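Local coordinates for protein gp18 (PDB 3GS9) that probably serves as a structural protein of a Listeria prophage tail, of the prophage endopeptidase tail family, and assembles with two further copies of itself, at residues K72-D77 with L83-R88; C96-Q101 with D122-S127; E112-H117 with E143-N148; L158-V163 with D247-V252. One frame throughout, in Å; residues are numbered along the deposited sequence. Where two conformers were deposited one is given.

Contact 1 of 4, residues K72-D77 with L83-R88; sequences KQLSHD and LSKDIR
Q73 and R88 form a hydrogen-bonded antiparallel pair of a beta hairpin, with R88 N giving to Q73 O at 3.0 Å and an N-H...O angle of 175°. R88 O takes two donors, K72 N and Q73 N; two residues facing one in this way make a classic beta bulge. Farther along, S75 N bonds to D86 O, but the return bond from D86 N goes to the side-chain hydroxyl, S75 OG, at 2.9 Å. That hydroxyl is brought within range by chi1 of 70°, which sets OG between the backbone N and the carbonyl carbon. D77 and S84 then close a single bridge, S84 N to D77 O being 2.7 Å. Water 1 links S75 OG to D77 OD2 and S84 O, while D77 OD1 is hydrogen-bonded to N193 ND2 of the second subunit.

Apolar contact falls on the face of L74 and I87, whose side chains run side by side; L74 CD1 presses on I87 CG1 at 3.4 Å, tighter than usual. K85 CD lies 3.9 Å from H76 CD2, while K85 NZ continues to L56 O.

Strand 83-90 also pairs with 36-40 and 44-45, strand 67-74 with 61-64, and Q73 and L74 extend the sheet into a strand of the second subunit.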
loop_
_atom_site.group_PDB
_atom_site.type_symbol
_atom_site.label_atom_id
_atom_site.label_comp_id
_atom_site.label_asym_id
_atom_site.label_seq_id
_atom_site.Cartn_x
_atom_site.Cartn_y
_atom_site.Cartn_z
ATOM N N LYS A 72 -10.759 -21.821 8.589
ATOM C CA LYS A 72 -9.782 -20.866 9.115
ATOM C C LYS A 72 -10.403 -19.606 9.732
ATOM O O LYS A 72 -9.801 -19.000 10.617
ATOM C CB LYS A 72 -8.818 -20.432 8.007
ATOM C CG LYS A 72 -7.884 -21.521 7.479
ATOM C CD LYS A 72 -7.046 -22.008 8.620
ATOM C CE LYS A 72 -5.770 -22.630 8.222
ATOM N NZ LYS A 72 -4.859 -22.682 9.436
ATOM N N GLN A 73 -11.575 -19.189 9.236
ATOM C CA GLN A 73 -12.330 -18.118 9.836
ATOM C C GLN A 73 -13.702 -18.627 10.222
ATOM O O GLN A 73 -14.277 -19.443 9.508
ATOM C CB GLN A 73 -12.441 -16.945 8.897
ATOM C CG GLN A 73 -11.124 -16.260 8.710
ATOM C CD GLN A 73 -11.142 -15.237 7.604
ATOM O OE1 GLN A 73 -11.272 -15.580 6.413
ATOM N NE2 GLN A 73 -10.924 -13.965 7.976
ATOM N N LEU A 74 -14.185 -18.165 11.372
ATOM C CA LEU A 74 -15.435 -18.619 11.972
ATOM C C LEU A 74 -15.935 -17.559 12.943
ATOM O O LEU A 74 -15.201 -17.098 13.847
ATOM C CB LEU A 74 -15.202 -19.929 12.724
ATOM C CG LEU A 74 -16.347 -20.734 13.361
ATOM C CD1 LEU A 74 -17.252 -21.284 12.286
ATOM C CD2 LEU A 74 -15.811 -21.878 14.198
ATOM N N SER A 75 -17.175 -17.159 12.730
ATOM C CA SER A 75 -17.853 -16.174 13.594
ATOM C C SER A 75 -18.742 -16.931 14.591
ATOM O O SER A 75 -19.169 -18.049 14.324
ATOM C CB SER A 75 -18.674 -15.238 12.720
ATOM O OG SER A 75 -19.779 -15.942 12.174
ATOM N N HIS A 76 -18.983 -16.360 15.779
ATOM C CA HIS A 76 -19.917 -16.949 16.737
ATOM C C HIS A 76 -20.906 -15.898 17.215
ATOM O O HIS A 76 -20.508 -14.971 17.912
ATOM C CB HIS A 76 -19.192 -17.499 17.970
ATOM C CG HIS A 76 -18.175 -18.551 17.665
ATOM N ND1 HIS A 76 -16.943 -18.251 17.125
ATOM C CD2 HIS A 76 -18.176 -19.887 17.888
ATOM C CE1 HIS A 76 -16.251 -19.370 16.972
ATOM N NE2 HIS A 76 -16.975 -20.373 17.435
ATOM N N ASP A 77 -22.186 -16.069 16.879
ATOM C CA ASP A 77 -23.268 -15.176 17.357
ATOM C C ASP A 77 -24.472 -15.960 17.859
ATOM O O ASP A 77 -24.692 -17.079 17.412
ATOM C CB ASP A 77 -23.674 -14.243 16.230
ATOM C CG ASP A 77 -22.570 -13.267 15.855
ATOM O OD1 ASP A 77 -22.347 -12.289 16.613
ATOM O OD2 ASP A 77 -21.933 -13.469 14.800
ATOM N N LEU A 83 -27.880 -19.999 18.141
ATOM C CA LEU A 83 -26.487 -19.742 17.723
ATOM C C LEU A 83 -26.277 -19.856 16.222
ATOM O O LEU A 83 -26.876 -20.698 15.573
ATOM C CB LEU A 83 -25.531 -20.669 18.464
ATOM C CG LEU A 83 -25.470 -20.322 19.957
ATOM C CD1 LEU A 83 -26.563 -21.055 20.719
ATOM C CD2 LEU A 83 -24.102 -20.652 20.540
ATOM N N SER A 84 -25.415 -18.998 15.681
ATOM C CA SER A 84 -25.149 -18.960 14.241
ATOM C C SER A 84 -23.642 -18.849 14.033
ATOM O O SER A 84 -22.987 -18.150 14.791
ATOM C CB SER A 84 -25.852 -17.777 13.598
ATOM O OG SER A 84 -25.949 -17.994 12.215
ATOM N N LYS A 85 -23.098 -19.558 13.041
ATOM C CA LYS A 85 -21.665 -19.493 12.723
ATOM C C LYS A 85 -21.507 -19.300 11.228
ATOM O O LYS A 85 -22.207 -19.949 10.441
ATOM C CB LYS A 85 -20.897 -20.753 13.172
ATOM C CG LYS A 85 -21.002 -21.043 14.666
ATOM C CD LYS A 85 -19.933 -22.024 15.140
ATOM C CE LYS A 85 -20.032 -23.380 14.483
ATOM N NZ LYS A 85 -19.532 -24.467 15.392
ATOM N N ASP A 86 -20.626 -18.371 10.842
ATOM C CA ASP A 86 -20.326 -18.119 9.445
ATOM C C ASP A 86 -18.914 -18.656 9.256
ATOM O O ASP A 86 -17.988 -18.225 9.954
ATOM C CB ASP A 86 -20.387 -16.631 9.118
ATOM C CG ASP A 86 -21.814 -16.065 9.221
ATOM O OD1 ASP A 86 -22.728 -16.811 9.649
ATOM O OD2 ASP A 86 -22.017 -14.869 8.883
ATOM N N ILE A 87 -18.787 -19.632 8.362
ATOM C CA ILE A 87 -17.522 -20.336 8.104
ATOM C C ILE A 87 -16.890 -19.805 6.827
ATOM O O ILE A 87 -17.581 -19.599 5.830
ATOM C CB ILE A 87 -17.762 -21.875 7.892
ATOM C CG1 ILE A 87 -18.124 -22.560 9.207
ATOM C CG2 ILE A 87 -16.519 -22.561 7.261
ATOM C CD1 ILE A 87 -19.538 -22.278 9.681
ATOM N N ARG A 88 -15.581 -19.616 6.843
ATOM C CA ARG A 88 -14.832 -19.449 5.637
ATOM C C ARG A 88 -13.701 -20.478 5.674
ATOM O O ARG A 88 -12.903 -20.495 6.601
ATOM C CB ARG A 88 -14.309 -18.015 5.504
ATOM C CG ARG A 88 -15.393 -17.001 5.122
ATOM C CD ARG A 88 -14.824 -15.607 4.857
ATOM N NE ARG A 88 -13.904 -15.605 3.719
ATOM C CZ ARG A 88 -14.258 -15.541 2.436
ATOM N NH1 ARG A 88 -15.538 -15.481 2.078
ATOM N NH2 ARG A 88 -13.318 -15.549 1.497
HETATM O O HOH W 1 -22.048 -15.557 13.420
HETATM O O HOH W 2 -17.459 -23.060 17.531
#

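Contact 2 of 4, residues C96-Q101 with D122-S127; sequences CQDGRQ and DNRGFS
A guanidinium laid over a peptide, with no direct hydrogen bond between the segments, distinguishes this contact: the R124 group sets one face over D98 O, which stands 3.8 Å above the centre of its plane. R124 CD lies 3.5 Å from G99 CA, and the bend beyond it, chi3 63°, turns the guanidinium over D98 O. R124 NH2 comes as near as 3.4 Å to D98 CB. The D98 carboxylate stays beyond salt-bridge range, 4.3 Å separating its OD2 from R124 NH2, and water 3 bridges them, accepting from NH2 and donating to OD2.

Two residues on, the F126 ring receives C96. Its CB sits over one face, offset toward the rim and 3.6 Å from F126 CZ, a CH-pi contact; C96 SG is above the same ring at a longer 5.3 Å from the centroid.

R124 and F126 are presented by a type I' turn from N123 to F126. Two successive Asx turns brace it, D122 OD1 taking R124 N and N123 OD1 taking G125 N, where positive phi suits glycine.

Face-on packing over the D98-G99 peptide and a bridging water probably help to place the arginine within its own chain. R124 NH1 makes a direct bond to I239 O of the second subunit, its strongest polar partner, which implies that the arginine takes part in the interface as well as in the contact within the chain.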
loop_
_atom_site.group_PDB
_atom_site.type_symbol
_atom_site.label_atom_id
_atom_site.label_comp_id
_atom_site.label_asym_id
_atom_site.label_seq_id
_atom_site.Cartn_x
_atom_site.Cartn_y
_atom_site.Cartn_z
ATOM N N CYS A 96 -0.394 -25.666 2.457
ATOM C CA CYS A 96 1.037 -25.836 2.162
ATOM C C CYS A 96 1.896 -24.691 2.697
ATOM O O CYS A 96 3.128 -24.819 2.859
ATOM C CB CYS A 96 1.301 -26.073 0.658
ATOM S SG CYS A 96 1.153 -24.714 -0.450
ATOM N N GLN A 97 1.257 -23.560 2.959
ATOM C CA GLN A 97 1.959 -22.439 3.540
ATOM C C GLN A 97 2.491 -22.717 4.956
ATOM O O GLN A 97 3.395 -21.989 5.432
ATOM C CB GLN A 97 1.065 -21.207 3.554
ATOM C CG GLN A 97 1.864 -19.934 3.604
ATOM C CD GLN A 97 1.144 -18.823 4.286
ATOM O OE1 GLN A 97 -0.074 -18.866 4.452
ATOM N NE2 GLN A 97 1.899 -17.805 4.714
ATOM N N ASP A 98 1.983 -23.782 5.593
ATOM C CA ASP A 98 2.484 -24.219 6.908
ATOM C C ASP A 98 3.876 -24.873 6.826
ATOM O O ASP A 98 4.507 -25.123 7.834
ATOM C CB ASP A 98 1.479 -25.179 7.596
ATOM C CG ASP A 98 0.235 -24.468 8.155
ATOM O OD1 ASP A 98 0.279 -23.240 8.388
ATOM O OD2 ASP A 98 -0.772 -25.176 8.410
ATOM N N GLY A 99 4.329 -25.134 5.604
ATOM C CA GLY A 99 5.631 -25.778 5.349
ATOM C C GLY A 99 6.657 -24.780 4.893
ATOM O O GLY A 99 6.335 -23.826 4.186
ATOM N N ARG A 100 7.898 -24.973 5.332
ATOM C CA ARG A 100 8.993 -24.087 4.943
ATOM C C ARG A 100 10.118 -24.953 4.389
ATOM O O ARG A 100 10.425 -26.032 4.937
ATOM C CB ARG A 100 9.553 -23.281 6.134
ATOM C CG ARG A 100 8.627 -22.218 6.765
ATOM C CD ARG A 100 8.951 -20.740 6.419
ATOM N NE ARG A 100 10.343 -20.514 6.103
ATOM C CZ ARG A 100 10.801 -19.417 5.517
ATOM N NH1 ARG A 100 9.967 -18.412 5.202
ATOM N NH2 ARG A 100 12.093 -19.326 5.230
ATOM N N GLN A 101 10.736 -24.473 3.320
ATOM C CA GLN A 101 12.007 -25.029 2.837
ATOM C C GLN A 101 13.036 -23.924 3.028
ATOM O O GLN A 101 13.096 -23.009 2.241
ATOM C CB GLN A 101 11.902 -25.474 1.360
ATOM C CG GLN A 101 13.207 -25.909 0.721
ATOM C CD GLN A 101 13.976 -26.948 1.539
ATOM O OE1 GLN A 101 14.517 -26.646 2.614
ATOM N NE2 GLN A 101 14.056 -28.168 1.028
ATOM N N ASP A 122 10.033 -32.546 4.008
ATOM C CA ASP A 122 8.724 -32.822 4.589
ATOM C C ASP A 122 7.674 -32.474 3.557
ATOM O O ASP A 122 7.408 -31.299 3.315
ATOM C CB ASP A 122 8.488 -32.030 5.877
ATOM C CG ASP A 122 7.173 -32.417 6.569
ATOM O OD1 ASP A 122 6.418 -33.264 6.042
ATOM O OD2 ASP A 122 6.882 -31.895 7.663
ATOM N N ASN A 123 7.088 -33.483 2.930
ATOM C CA ASN A 123 6.088 -33.173 1.906
ATOM C C ASN A 123 4.745 -32.768 2.469
ATOM O O ASN A 123 3.887 -32.297 1.725
ATOM C CB ASN A 123 5.914 -34.321 0.901
ATOM C CG ASN A 123 5.533 -35.623 1.554
ATOM O OD1 ASN A 123 4.622 -35.692 2.387
ATOM N ND2 ASN A 123 6.252 -36.689 1.180
ATOM N N ARG A 124 4.534 -32.946 3.778
ATOM C CA ARG A 124 3.255 -32.581 4.409
ATOM C C ARG A 124 2.011 -33.139 3.697
ATOM O O ARG A 124 0.937 -32.509 3.678
ATOM C CB ARG A 124 3.173 -31.050 4.605
ATOM C CG ARG A 124 4.359 -30.505 5.384
ATOM C CD ARG A 124 4.237 -29.025 5.683
ATOM N NE ARG A 124 3.104 -28.717 6.540
ATOM C CZ ARG A 124 3.140 -28.698 7.869
ATOM N NH1 ARG A 124 4.246 -28.991 8.530
ATOM N NH2 ARG A 124 2.032 -28.406 8.543
ATOM N N GLY A 125 2.166 -34.323 3.093
ATOM C CA GLY A 125 1.116 -34.991 2.391
ATOM C C GLY A 125 0.853 -34.538 0.979
ATOM O O GLY A 125 -0.071 -35.031 0.317
ATOM N N PHE A 126 1.642 -33.573 0.512
ATOM C CA PHE A 126 1.541 -33.094 -0.856
ATOM C C PHE A 126 2.264 -33.980 -1.834
ATOM O O PHE A 126 3.329 -34.497 -1.552
ATOM C CB PHE A 126 2.039 -31.656 -0.950
ATOM C CG PHE A 126 1.058 -30.688 -0.362
ATOM C CD1 PHE A 126 0.026 -30.162 -1.141
ATOM C CD2 PHE A 126 1.086 -30.403 0.989
ATOM C CE1 PHE A 126 -0.931 -29.295 -0.575
ATOM C CE2 PHE A 126 0.144 -29.529 1.550
ATOM C CZ PHE A 126 -0.871 -29.002 0.761
ATOM N N SER A 127 1.673 -34.109 -3.006
ATOM C CA SER A 127 2.359 -34.744 -4.127
ATOM C C SER A 127 2.204 -33.861 -5.337
ATOM O O SER A 127 1.415 -32.900 -5.347
ATOM C CB SER A 127 1.806 -36.141 -4.390
ATOM O OG SER A 127 0.407 -36.134 -4.482
HETATM O O HOH W 3 -0.723 -27.811 7.736
#

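Contact 3 of 4, residues E112-H117 with E143-N148; sequences EQCLTH and ENFGNN
F145 directs its ring at helix 111-118, packing a two-stranded antiparallel sheet, 100-106 with 141-149, against the helix that follows the first of these strands. The first shell includes C114, whose sulfur lies over one face of the ring: C114 SG is 4.5 Å from the F145 centroid and 18° off the ring normal, a Cys sulfur-aromatic contact displaced toward the rim. C114 CB meets F145 CE2 at 3.9 Å, and the backbone oxygen C114 O is 3.6 Å from that same carbon. One helical turn on, the H117 imidazole slides past F145 in the opposite direction, H117 CD2 resting 3.9 Å from F145 CD2. H117 NE2 is 3.6 Å from F145 O, with no hydrogen bond between them.

The torsions explain the reach: F145 CG stands anti to the backbone N (chi1 173°), as does H117 CG (chi1 -177°), and each places its ring between the helix and the strand. H117 NE2 bonds to D103 O of strand 100-106, which fixes the imidazole beside the sheet. G146, close to the imidazole edge, has backbone angles that by themselves call for glycine.

Farther out, L157 of helix 150-161 touches both C114 and F145. G1 bulges bring N144 and F145 opposite I105, and N147 and N148 opposite Q101. On the helix, T116 N and T116 OG1 approach E112 O from opposite faces of its carbonyl plane, OG1 at 2.9 Å.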
loop_
_atom_site.group_PDB
_atom_site.type_symbol
_atom_site.label_atom_id
_atom_site.label_comp_id
_atom_site.label_asym_id
_atom_site.label_seq_id
_atom_site.Cartn_x
_atom_site.Cartn_y
_atom_site.Cartn_z
ATOM N N GLU A 112 10.762 -29.892 -12.346
ATOM C CA GLU A 112 10.785 -31.121 -11.536
ATOM C C GLU A 112 11.816 -31.034 -10.418
ATOM O O GLU A 112 11.504 -31.348 -9.286
ATOM C CB GLU A 112 11.061 -32.354 -12.397
ATOM C CG GLU A 112 11.290 -33.625 -11.591
ATOM N N GLN A 113 13.038 -30.619 -10.735
ATOM C CA GLN A 113 14.059 -30.442 -9.710
ATOM C C GLN A 113 13.674 -29.419 -8.623
ATOM O O GLN A 113 13.964 -29.615 -7.418
ATOM C CB GLN A 113 15.392 -30.045 -10.344
ATOM C CG GLN A 113 16.078 -31.147 -11.169
ATOM C CD GLN A 113 17.300 -30.622 -11.871
ATOM O OE1 GLN A 113 17.203 -29.724 -12.703
ATOM N NE2 GLN A 113 18.476 -31.169 -11.525
ATOM N N CYS A 114 13.045 -28.324 -9.037
ATOM C CA CYS A 114 12.576 -27.327 -8.062
ATOM C C CYS A 114 11.482 -27.876 -7.149
ATOM O O CYS A 114 11.538 -27.683 -5.950
ATOM C CB CYS A 114 12.090 -26.051 -8.749
ATOM S SG CYS A 114 13.420 -25.151 -9.556
ATOM N N LEU A 115 10.500 -28.580 -7.713
ATOM C CA LEU A 115 9.404 -29.104 -6.902
ATOM C C LEU A 115 9.940 -30.147 -5.931
ATOM O O LEU A 115 9.584 -30.162 -4.743
ATOM C CB LEU A 115 8.322 -29.681 -7.789
ATOM C CG LEU A 115 7.505 -28.652 -8.574
ATOM C CD1 LEU A 115 6.670 -29.335 -9.627
ATOM C CD2 LEU A 115 6.616 -27.870 -7.607
ATOM N N THR A 116 10.878 -30.951 -6.428
ATOM C CA THR A 116 11.567 -31.895 -5.563
ATOM C C THR A 116 12.237 -31.186 -4.381
ATOM O O THR A 116 12.125 -31.626 -3.218
ATOM C CB THR A 116 12.563 -32.763 -6.353
ATOM O OG1 THR A 116 11.857 -33.463 -7.386
ATOM C CG2 THR A 116 13.243 -33.773 -5.425
ATOM N N HIS A 117 12.905 -30.071 -4.669
ATOM C CA HIS A 117 13.530 -29.296 -3.626
ATOM C C HIS A 117 12.536 -28.823 -2.555
ATOM O O HIS A 117 12.842 -28.843 -1.360
ATOM C CB HIS A 117 14.291 -28.099 -4.201
ATOM C CG HIS A 117 15.002 -27.316 -3.151
ATOM N ND1 HIS A 117 16.012 -27.868 -2.390
ATOM C CD2 HIS A 117 14.818 -26.061 -2.684
ATOM C CE1 HIS A 117 16.434 -26.979 -1.515
ATOM N NE2 HIS A 117 15.738 -25.865 -1.678
ATOM N N GLU A 143 18.716 -18.796 -8.676
ATOM C CA GLU A 143 19.715 -18.302 -7.733
ATOM C C GLU A 143 19.071 -18.271 -6.336
ATOM O O GLU A 143 18.107 -17.528 -6.092
ATOM C CB GLU A 143 20.216 -16.916 -8.150
ATOM C CG GLU A 143 21.033 -16.940 -9.468
ATOM C CD GLU A 143 21.583 -15.597 -9.913
ATOM O OE1 GLU A 143 21.377 -14.578 -9.215
ATOM O OE2 GLU A 143 22.228 -15.560 -10.986
ATOM N N ASN A 144 19.563 -19.140 -5.451
ATOM C CA ASN A 144 19.045 -19.256 -4.106
ATOM C C ASN A 144 17.542 -19.551 -4.134
ATOM O O ASN A 144 16.759 -18.913 -3.417
ATOM C CB ASN A 144 19.389 -17.977 -3.322
ATOM C CG ASN A 144 20.889 -17.794 -3.182
ATOM O OD1 ASN A 144 21.597 -18.759 -2.914
ATOM N ND2 ASN A 144 21.379 -16.581 -3.404
ATOM N N PHE A 145 17.134 -20.499 -4.985
ATOM C CA PHE A 145 15.726 -20.936 -4.955
ATOM C C PHE A 145 15.445 -21.693 -3.643
ATOM O O PHE A 145 16.028 -22.742 -3.393
ATOM C CB PHE A 145 15.324 -21.821 -6.141
ATOM C CG PHE A 145 13.935 -22.394 -5.983
ATOM C CD1 PHE A 145 12.828 -21.587 -6.151
ATOM C CD2 PHE A 145 13.743 -23.710 -5.552
ATOM C CE1 PHE A 145 11.561 -22.112 -5.983
ATOM C CE2 PHE A 145 12.493 -24.228 -5.356
ATOM C CZ PHE A 145 11.383 -23.420 -5.571
ATOM N N GLY A 146 14.531 -21.155 -2.838
ATOM C CA GLY A 146 14.233 -21.712 -1.528
ATOM C C GLY A 146 14.155 -20.641 -0.470
ATOM O O GLY A 146 13.930 -19.461 -0.764
ATOM N N ASN A 147 14.340 -21.053 0.779
ATOM C CA ASN A 147 14.214 -20.128 1.897
ATOM C C ASN A 147 12.860 -19.439 1.918
ATOM O O ASN A 147 12.744 -18.205 1.944
ATOM C CB ASN A 147 15.388 -19.135 1.902
ATOM C CG ASN A 147 15.512 -18.384 3.210
ATOM O OD1 ASN A 147 14.804 -18.673 4.172
ATOM N ND2 ASN A 147 16.415 -17.406 3.249
ATOM N N ASN A 148 11.805 -20.240 1.854
ATOM C CA ASN A 148 10.476 -19.677 1.921
ATOM C C ASN A 148 9.454 -20.745 2.211
ATOM O O ASN A 148 9.763 -21.930 2.278
ATOM C CB ASN A 148 10.097 -18.878 0.646
ATOM C CG ASN A 148 9.440 -17.535 0.978
ATOM O OD1 ASN A 148 8.450 -17.462 1.733
ATOM N ND2 ASN A 148 9.992 -16.462 0.430
#

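Contact 4 of 4, residues L158-V163 with D247-V252; sequences LDDYGV and DERYTV
The end of helix 150-161, where G162 leaves helical angles with positive phi, faces a type I turn from D247 to Y250, the closest CA atoms, those of D160 and D247, being 9.9 Å apart. A salt-bridge network joins them. R249 meets D160 end-on, each terminal nitrogen taking one carboxylate oxygen: NH2 to D160 OD1 at 2.9 Å, and NH1 to D160 OD2 at 3.1 Å with an N-H...O angle of 176°. The two flat groups are not coplanar; their planes are 49° apart, and both D160 oxygens are met from above the carboxylate plane.

D247 grips the guanidinium side-on and in its plane. Its syn lone pairs receive R249 NE on OD1 and R249 NH2 on OD2, each at 2.9 Å. D247 OD1 also takes R249 N on its anti side, closing an Asx turn, so one oxygen holds both the backbone N and the side-chain NE of R249. The bend of R249 at chi3 (-66°) directs its terminal nitrogens toward D160.

Second-shell bonds hold the acids: Q156 and Q142 both reach D160 OD2, and R259 bridges to D247 OD2. Y250 OH, bonded to N255, is 4.1 Å from D160 O, which N255 ND2 also reaches.

Five N-H bonds from R249, four from its guanidinium, set its position and rotation. With carboxylates at two edges, its positive charge is probably stabilised, and the buried D160 is probably kept ionised.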
loop_
_atom_site.group_PDB
_atom_site.type_symbol
_atom_site.label_atom_id
_atom_site.label_comp_id
_atom_site.label_asym_id
_atom_site.label_seq_id
_atom_site.Cartn_x
_atom_site.Cartn_y
_atom_site.Cartn_z
ATOM N N LEU A 158 5.556 -20.899 -10.767
ATOM C CA LEU A 158 4.523 -20.629 -11.742
ATOM C C LEU A 158 5.012 -19.539 -12.689
ATOM O O LEU A 158 4.899 -19.669 -13.922
ATOM C CB LEU A 158 3.226 -20.199 -11.072
ATOM C CG LEU A 158 2.550 -21.165 -10.100
ATOM C CD1 LEU A 158 1.163 -20.619 -9.689
ATOM C CD2 LEU A 158 2.408 -22.550 -10.661
ATOM N N ASP A 159 5.592 -18.482 -12.117
ATOM C CA ASP A 159 6.096 -17.335 -12.891
ATOM C C ASP A 159 7.378 -17.698 -13.704
ATOM O O ASP A 159 7.510 -17.370 -14.904
ATOM C CB ASP A 159 6.402 -16.173 -11.911
ATOM C CG ASP A 159 5.160 -15.569 -11.285
ATOM O OD1 ASP A 159 4.073 -15.730 -11.878
ATOM O OD2 ASP A 159 5.285 -14.919 -10.204
ATOM N N ASP A 160 8.306 -18.390 -13.050
ATOM C CA ASP A 160 9.589 -18.728 -13.640
ATOM C C ASP A 160 9.368 -19.600 -14.867
ATOM O O ASP A 160 9.955 -19.332 -15.925
ATOM C CB ASP A 160 10.477 -19.487 -12.657
ATOM C CG ASP A 160 11.130 -18.598 -11.631
ATOM O OD1 ASP A 160 10.973 -17.357 -11.682
ATOM O OD2 ASP A 160 11.831 -19.144 -10.742
ATOM N N TYR A 161 8.619 -20.695 -14.695
ATOM C CA TYR A 161 8.415 -21.709 -15.748
ATOM C C TYR A 161 7.208 -21.485 -16.690
ATOM O O TYR A 161 7.113 -22.128 -17.737
ATOM C CB TYR A 161 8.388 -23.104 -15.094
ATOM C CG TYR A 161 9.724 -23.455 -14.490
ATOM C CD1 TYR A 161 10.744 -24.012 -15.262
ATOM C CD2 TYR A 161 10.017 -23.122 -13.163
ATOM C CE1 TYR A 161 11.964 -24.286 -14.685
ATOM C CE2 TYR A 161 11.241 -23.379 -12.595
ATOM C CZ TYR A 161 12.214 -23.959 -13.359
ATOM O OH TYR A 161 13.443 -24.205 -12.783
ATOM N N GLY A 162 6.305 -20.562 -16.364
ATOM C CA GLY A 162 5.125 -20.293 -17.199
ATOM C C GLY A 162 4.126 -21.448 -17.102
ATOM O O GLY A 162 3.649 -21.990 -18.104
ATOM N N VAL A 163 3.813 -21.821 -15.873
ATOM C CA VAL A 163 2.934 -22.928 -15.593
ATOM C C VAL A 163 1.822 -22.506 -14.639
ATOM O O VAL A 163 1.902 -21.454 -13.966
ATOM C CB VAL A 163 3.696 -24.171 -15.002
ATOM C CG1 VAL A 163 4.740 -24.716 -16.010
ATOM C CG2 VAL A 163 4.358 -23.870 -13.655
ATOM N N ASP A 247 15.690 -10.049 -15.903
ATOM C CA ASP A 247 15.889 -11.147 -14.980
ATOM C C ASP A 247 17.374 -11.390 -14.895
ATOM O O ASP A 247 17.937 -11.924 -15.815
ATOM C CB ASP A 247 15.155 -12.416 -15.404
ATOM C CG ASP A 247 15.035 -13.396 -14.261
ATOM O OD1 ASP A 247 16.019 -13.526 -13.480
ATOM O OD2 ASP A 247 13.939 -13.959 -14.103
ATOM N N GLU A 248 17.976 -10.964 -13.785
ATOM C CA GLU A 248 19.423 -11.001 -13.539
ATOM C C GLU A 248 19.980 -12.414 -13.474
ATOM O O GLU A 248 21.193 -12.611 -13.418
ATOM C CB GLU A 248 19.755 -10.311 -12.196
ATOM C CG GLU A 248 19.318 -11.115 -10.947
ATOM C CD GLU A 248 19.694 -10.451 -9.619
ATOM O OE1 GLU A 248 20.763 -9.804 -9.534
ATOM O OE2 GLU A 248 18.920 -10.597 -8.647
ATOM N N ARG A 249 19.093 -13.408 -13.404
ATOM C CA ARG A 249 19.529 -14.812 -13.313
ATOM C C ARG A 249 19.885 -15.438 -14.660
ATOM O O ARG A 249 20.611 -16.440 -14.733
ATOM C CB ARG A 249 18.407 -15.651 -12.687
ATOM C CG ARG A 249 17.966 -15.184 -11.334
ATOM C CD ARG A 249 16.781 -15.987 -10.829
ATOM N NE ARG A 249 15.588 -15.758 -11.660
ATOM C CZ ARG A 249 14.498 -16.504 -11.598
ATOM N NH1 ARG A 249 14.396 -17.476 -10.716
ATOM N NH2 ARG A 249 13.496 -16.255 -12.422
ATOM N N TYR A 250 19.338 -14.873 -15.728
ATOM C CA TYR A 250 19.499 -15.425 -17.030
ATOM C C TYR A 250 20.828 -14.987 -17.656
ATOM O O TYR A 250 21.023 -13.803 -17.959
ATOM C CB TYR A 250 18.370 -14.969 -17.935
ATOM C CG TYR A 250 17.016 -15.597 -17.755
ATOM C CD1 TYR A 250 16.400 -15.665 -16.507
ATOM C CD2 TYR A 250 16.301 -16.043 -18.880
ATOM C CE1 TYR A 250 15.116 -16.218 -16.368
ATOM C CE2 TYR A 250 15.019 -16.569 -18.762
ATOM C CZ TYR A 250 14.432 -16.667 -17.504
ATOM O OH TYR A 250 13.164 -17.166 -17.374
ATOM N N THR A 251 21.719 -15.949 -17.873
ATOM C CA THR A 251 22.981 -15.690 -18.586
ATOM C C THR A 251 22.898 -16.152 -20.052
ATOM O O THR A 251 23.808 -15.886 -20.837
ATOM C CB THR A 251 24.180 -16.356 -17.901
ATOM O OG1 THR A 251 24.000 -17.776 -17.923
ATOM C CG2 THR A 251 24.343 -15.859 -16.485
ATOM N N VAL A 252 21.817 -16.857 -20.380
ATOM C CA VAL A 252 21.439 -17.229 -21.734
ATOM C C VAL A 252 19.937 -17.004 -21.833
ATOM O O VAL A 252 19.253 -16.971 -20.816
ATOM C CB VAL A 252 21.817 -18.703 -22.076
ATOM C CG1 VAL A 252 23.322 -18.860 -22.140
ATOM C CG2 VAL A 252 21.219 -19.711 -21.085
#

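In the fold
From the N terminus, contact 1 closes the short hairpin 67-74/83-90 in the N-terminal domain. The chain then enters the larger endopeptidase tail region, where contacts 2 and 3 cross: their segments alternate, 96-101, 112-117, 122-127, 143-148, with centres 13 Å apart. They meet directly, Q101 NE2 reaching H117 O at 2.8 Å. Contact 2 joins the turn 123-126 to the 3-10 segment leading into strand 100-106, and contact 3 joins helix 111-118 to strand 141-149. Contact 4 follows in series and closes the longest loop, bringing 247-252 back to helix 150-161; its Y161 packs on C114 of contact 3. Contacts 1 and 2 both touch the second subunit.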